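PDB 3WEU: L-lysine 6-oxidase from Marinomonas mediterranea, which oxidises the side-chain amine of free L-lysine with a cysteine tryptophylquinone cofactor, releasing ammonium and the hydrogen peroxide that makes it antibacterial. Local coordinates for residues 217-225 with 498-509. Numbering follows the deposited sequence.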
loop_
_atom_site.group_PDB
_atom_site.type_symbol
_atom_site.label_atom_id
_atom_site.label_comp_id
_atom_site.label_asym_id
_atom_site.label_seq_id
_atom_site.Cartn_x
_atom_site.Cartn_y
_atom_site.Cartn_z
ATOM N N TRP A 217 -13.481 -2.174 -11.387
ATOM C CA TRP A 217 -12.686 -3.059 -12.222
ATOM C C TRP A 217 -13.562 -3.826 -13.177
ATOM O O TRP A 217 -14.770 -4.158 -12.907
ATOM C CB TRP A 217 -11.896 -4.096 -11.345
ATOM C CG TRP A 217 -10.557 -3.579 -11.046
ATOM C CD1 TRP A 217 -10.260 -2.634 -10.125
ATOM C CD2 TRP A 217 -9.330 -3.869 -11.718
ATOM N NE1 TRP A 217 -8.935 -2.324 -10.172
ATOM C CE2 TRP A 217 -8.342 -3.059 -11.149
ATOM C CE3 TRP A 217 -8.969 -4.717 -12.757
ATOM C CZ2 TRP A 217 -7.018 -3.103 -11.563
ATOM C CZ3 TRP A 217 -7.672 -4.739 -13.153
ATOM C CH2 TRP A 217 -6.718 -3.967 -12.561
ATOM N N TYR A 218 -12.929 -4.223 -14.284
ATOM C CA TYR A 218 -13.638 -4.856 -15.400
ATOM C C TYR A 218 -12.773 -5.883 -16.094
ATOM O O TYR A 218 -11.571 -5.714 -16.135
ATOM C CB TYR A 218 -14.051 -3.765 -16.460
ATOM C CG TYR A 218 -14.854 -2.689 -15.825
ATOM C CD1 TYR A 218 -16.235 -2.784 -15.729
ATOM C CD2 TYR A 218 -14.211 -1.617 -15.222
ATOM C CE1 TYR A 218 -16.952 -1.810 -15.049
ATOM C CE2 TYR A 218 -14.916 -0.682 -14.517
ATOM C CZ TYR A 218 -16.267 -0.786 -14.433
ATOM O OH TYR A 218 -16.874 0.208 -13.711
ATOM N N ASP A 219 -13.411 -6.877 -16.676
ATOM C CA ASP A 219 -12.758 -7.749 -17.633
ATOM C C ASP A 219 -13.641 -7.920 -18.850
ATOM O O ASP A 219 -14.717 -7.331 -18.882
ATOM C CB ASP A 219 -12.323 -9.058 -16.943
ATOM C CG ASP A 219 -13.464 -10.036 -16.626
ATOM O OD1 ASP A 219 -14.536 -9.994 -17.223
ATOM O OD2 ASP A 219 -13.245 -10.919 -15.775
ATOM N N ASP A 220 -13.195 -8.736 -19.824
ATOM C CA ASP A 220 -13.864 -8.862 -21.083
ATOM C C ASP A 220 -14.373 -10.264 -21.307
ATOM O O ASP A 220 -14.709 -10.635 -22.400
ATOM C CB ASP A 220 -13.041 -8.336 -22.269
ATOM C CG ASP A 220 -11.787 -9.129 -22.563
ATOM O OD1 ASP A 220 -11.495 -10.145 -21.881
ATOM O OD2 ASP A 220 -11.045 -8.622 -23.439
ATOM N N ILE A 221 -14.513 -11.000 -20.211
ATOM C CA ILE A 221 -15.370 -12.182 -20.184
ATOM C C ILE A 221 -16.765 -11.738 -20.526
ATOM O O ILE A 221 -17.106 -10.601 -20.249
ATOM C CB ILE A 221 -15.327 -12.845 -18.767
ATOM C CG1 ILE A 221 -13.952 -13.449 -18.468
ATOM C CG2 ILE A 221 -16.450 -13.865 -18.565
ATOM C CD1 ILE A 221 -13.692 -14.759 -19.265
ATOM N N SER A 222 -17.563 -12.631 -21.122
ATOM C CA SER A 222 -18.966 -12.364 -21.371
ATOM C C SER A 222 -19.696 -13.658 -21.603
ATOM O O SER A 222 -19.094 -14.746 -21.776
ATOM C CB SER A 222 -19.152 -11.485 -22.618
ATOM O OG SER A 222 -18.823 -12.203 -23.787
ATOM N N ASP A 223 -21.004 -13.567 -21.611
ATOM C CA ASP A 223 -21.852 -14.657 -22.090
ATOM C C ASP A 223 -23.185 -14.079 -22.593
ATOM O O ASP A 223 -23.487 -12.911 -22.293
ATOM C CB ASP A 223 -22.143 -15.665 -20.945
ATOM C CG ASP A 223 -23.085 -15.125 -19.896
ATOM O OD1 ASP A 223 -22.599 -14.429 -18.994
ATOM O OD2 ASP A 223 -24.323 -15.458 -19.952
ATOM N N GLY A 224 -23.928 -14.873 -23.353
ATOM C CA GLY A 224 -25.223 -14.442 -23.852
ATOM C C GLY A 224 -25.862 -15.271 -24.904
ATOM O O GLY A 224 -25.477 -16.396 -25.169
ATOM N N SER A 225 -26.918 -14.707 -25.510
ATOM C CA SER A 225 -27.804 -15.451 -26.310
ATOM C C SER A 225 -27.338 -15.550 -27.734
ATOM O O SER A 225 -26.692 -14.611 -28.276
ATOM C CB SER A 225 -29.185 -14.759 -26.335
ATOM O OG SER A 225 -29.059 -13.407 -26.773
ATOM N N PRO A 498 -28.342 -11.948 -21.154
ATOM C CA PRO A 498 -26.924 -11.806 -21.442
ATOM C C PRO A 498 -26.131 -11.324 -20.203
ATOM O O PRO A 498 -26.517 -10.398 -19.477
ATOM C CB PRO A 498 -26.875 -10.794 -22.566
ATOM C CG PRO A 498 -28.152 -10.947 -23.270
ATOM C CD PRO A 498 -29.169 -11.461 -22.264
ATOM N N GLY A 499 -25.011 -12.001 -19.947
ATOM C CA GLY A 499 -24.213 -11.731 -18.788
ATOM C C GLY A 499 -24.563 -12.599 -17.589
ATOM O O GLY A 499 -23.750 -12.678 -16.644
ATOM N N ASP A 500 -25.650 -13.338 -17.638
ATOM C CA ASP A 500 -26.081 -14.049 -16.451
ATOM C C ASP A 500 -25.213 -15.249 -16.063
ATOM O O ASP A 500 -25.039 -15.543 -14.868
ATOM C CB ASP A 500 -27.557 -14.418 -16.523
ATOM C CG ASP A 500 -28.479 -13.231 -16.188
ATOM O OD1 ASP A 500 -27.977 -12.162 -15.804
ATOM O OD2 ASP A 500 -29.680 -13.457 -16.377
ATOM N N LEU A 501 -24.698 -15.975 -17.056
ATOM C CA LEU A 501 -23.926 -17.185 -16.756
ATOM C C LEU A 501 -22.535 -16.907 -16.204
ATOM O O LEU A 501 -21.976 -17.769 -15.519
ATOM C CB LEU A 501 -23.873 -18.144 -17.945
ATOM C CG LEU A 501 -25.051 -19.100 -18.032
ATOM C CD1 LEU A 501 -26.349 -18.434 -18.014
ATOM C CD2 LEU A 501 -24.946 -19.993 -19.248
ATOM N N THR A 502 -21.975 -15.711 -16.428
ATOM C CA THR A 502 -20.616 -15.415 -15.947
ATOM C C THR A 502 -20.555 -14.349 -14.863
ATOM O O THR A 502 -19.507 -14.045 -14.322
ATOM C CB THR A 502 -19.667 -15.024 -17.101
ATOM O OG1 THR A 502 -20.157 -13.863 -17.803
ATOM C CG2 THR A 502 -19.497 -16.270 -18.085
ATOM N N LYS A 503 -21.672 -13.744 -14.508
ATOM C CA LYS A 503 -21.564 -12.550 -13.683
ATOM C C LYS A 503 -21.084 -12.806 -12.284
ATOM O O LYS A 503 -20.522 -11.893 -11.642
ATOM C CB LYS A 503 -22.907 -11.822 -13.624
ATOM C CG LYS A 503 -23.991 -12.589 -12.945
ATOM C CD LYS A 503 -25.351 -11.993 -13.242
ATOM C CE LYS A 503 -26.485 -12.866 -12.693
ATOM N NZ LYS A 503 -27.832 -12.181 -12.776
ATOM N N ARG A 504 -21.315 -13.996 -11.780
ATOM C CA ARG A 504 -20.929 -14.325 -10.407
ATOM C C ARG A 504 -19.437 -14.514 -10.200
ATOM O O ARG A 504 -18.932 -14.464 -9.068
ATOM C CB ARG A 504 -21.660 -15.598 -9.963
ATOM C CG ARG A 504 -23.128 -15.327 -9.721
ATOM C CD ARG A 504 -23.826 -16.636 -9.477
ATOM N NE ARG A 504 -25.244 -16.471 -9.131
ATOM C CZ ARG A 504 -26.194 -16.228 -10.016
ATOM N NH1 ARG A 504 -25.874 -16.071 -11.322
ATOM N NH2 ARG A 504 -27.453 -16.094 -9.604
ATOM N N MET A 505 -18.704 -14.736 -11.295
ATOM C CA MET A 505 -17.300 -15.079 -11.230
ATOM C C MET A 505 -16.492 -13.857 -10.811
ATOM O O MET A 505 -17.012 -12.728 -10.785
ATOM C CB MET A 505 -16.778 -15.579 -12.587
ATOM C CG MET A 505 -17.626 -16.621 -13.292
ATOM S SD MET A 505 -18.169 -17.973 -12.228
ATOM C CE MET A 505 -16.652 -18.901 -12.201
ATOM N N ALA A 506 -15.215 -14.071 -10.498
ATOM C CA ALA A 506 -14.405 -12.951 -10.055
ATOM C C ALA A 506 -14.299 -11.891 -11.130
ATOM O O ALA A 506 -14.300 -12.152 -12.346
ATOM C CB ALA A 506 -13.018 -13.390 -9.621
ATOM N N CYS A 507 -14.217 -10.666 -10.646
ATOM C CA CYS A 507 -14.086 -9.465 -11.480
ATOM C C CYS A 507 -12.864 -8.697 -11.055
ATOM O O CYS A 507 -12.891 -7.973 -10.013
ATOM C CB CYS A 507 -15.339 -8.631 -11.314
ATOM S SG CYS A 507 -15.343 -7.266 -12.499
ATOM N N PRO A 508 -11.730 -8.853 -11.798
ATOM C CA PRO A 508 -11.519 -9.617 -13.013
ATOM C C PRO A 508 -11.209 -11.110 -12.749
ATOM O O PRO A 508 -10.800 -11.479 -11.655
ATOM C CB PRO A 508 -10.302 -8.963 -13.626
ATOM C CG PRO A 508 -9.505 -8.607 -12.447
ATOM C CD PRO A 508 -10.487 -8.211 -11.369
ATOM N N TRP A 509 -11.395 -11.925 -13.793
ATOM C CA TRP A 509 -11.241 -13.403 -13.718
ATOM C C TRP A 509 -9.881 -13.835 -13.274
ATOM O O TRP A 509 -9.735 -14.880 -12.633
ATOM C CB TRP A 509 -11.537 -14.054 -15.043
ATOM C CG TRP A 509 -10.570 -13.715 -16.130
ATOM C CD1 TRP A 509 -10.691 -12.727 -17.035
ATOM C CD2 TRP A 509 -9.360 -14.402 -16.431
ATOM N NE1 TRP A 509 -9.618 -12.719 -17.882
ATOM C CE2 TRP A 509 -8.756 -13.724 -17.508
ATOM C CE3 TRP A 509 -8.715 -15.507 -15.881
ATOM C CZ2 TRP A 509 -7.611 -14.179 -18.109
ATOM C CZ3 TRP A 509 -7.529 -15.903 -16.430
ATOM C CH2 TRP A 509 -6.992 -15.250 -17.537
HETATM O O HOH W 1 -10.385 -10.657 -19.554
#
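Two buried aspartates, D223 and D219, fasten the join between the N-terminal and C-terminal parts of the oxidase, where the link from strand 217-219 into strand 223-232 meets the irregular loop 498-509 that leads into helix 510-515. D223 holds the loop through its carboxylate just where the type I turn T502 to M505 begins. OD1 takes two donors from one residue: the hydroxyl T502 OG1 at 2.8 Å on the anti lone pair, and T502 N from above the carboxylate plane. OD2 receives L501 N at 3.0 Å, also from above the plane, in a fairly straight bond (155°). With CG set between the backbone N and the carbonyl carbon (chi1 72°), the group faces these amides, while D223 O accepts G499 N at 2.9 Å. G499 turns the chain with a positive phi, a conformation that suits glycine.

At the other end, D219 OD2 accepts W509 N on its anti lone pair at 2.9 Å, and the same oxygen lies 3.4 Å from W509 CD1, near the plane of the indole at its edge. K93 adds a salt bridge to OD2, while OD1 closes an Asx turn with I221 N. I221 fills the middle by splitting its branches: CG1 comes within 3.6 Å of W509 CD1, and CG2 rests on T502 CB. Water 1 links W509 NE1 to D220 OD1, and next to D219 the cis-proline P508 puts CG 3.9 Å from W217 CE3.

D223 thus takes two backbone N-H groups and a hydroxyl from the loop, and D219 divides itself between W509 N, its own Asx turn and the K93 ammonium; with three donors from L501 and T502 in this contact, D223 is probably stabilised as the anion, and K93 would favour the same state for D219.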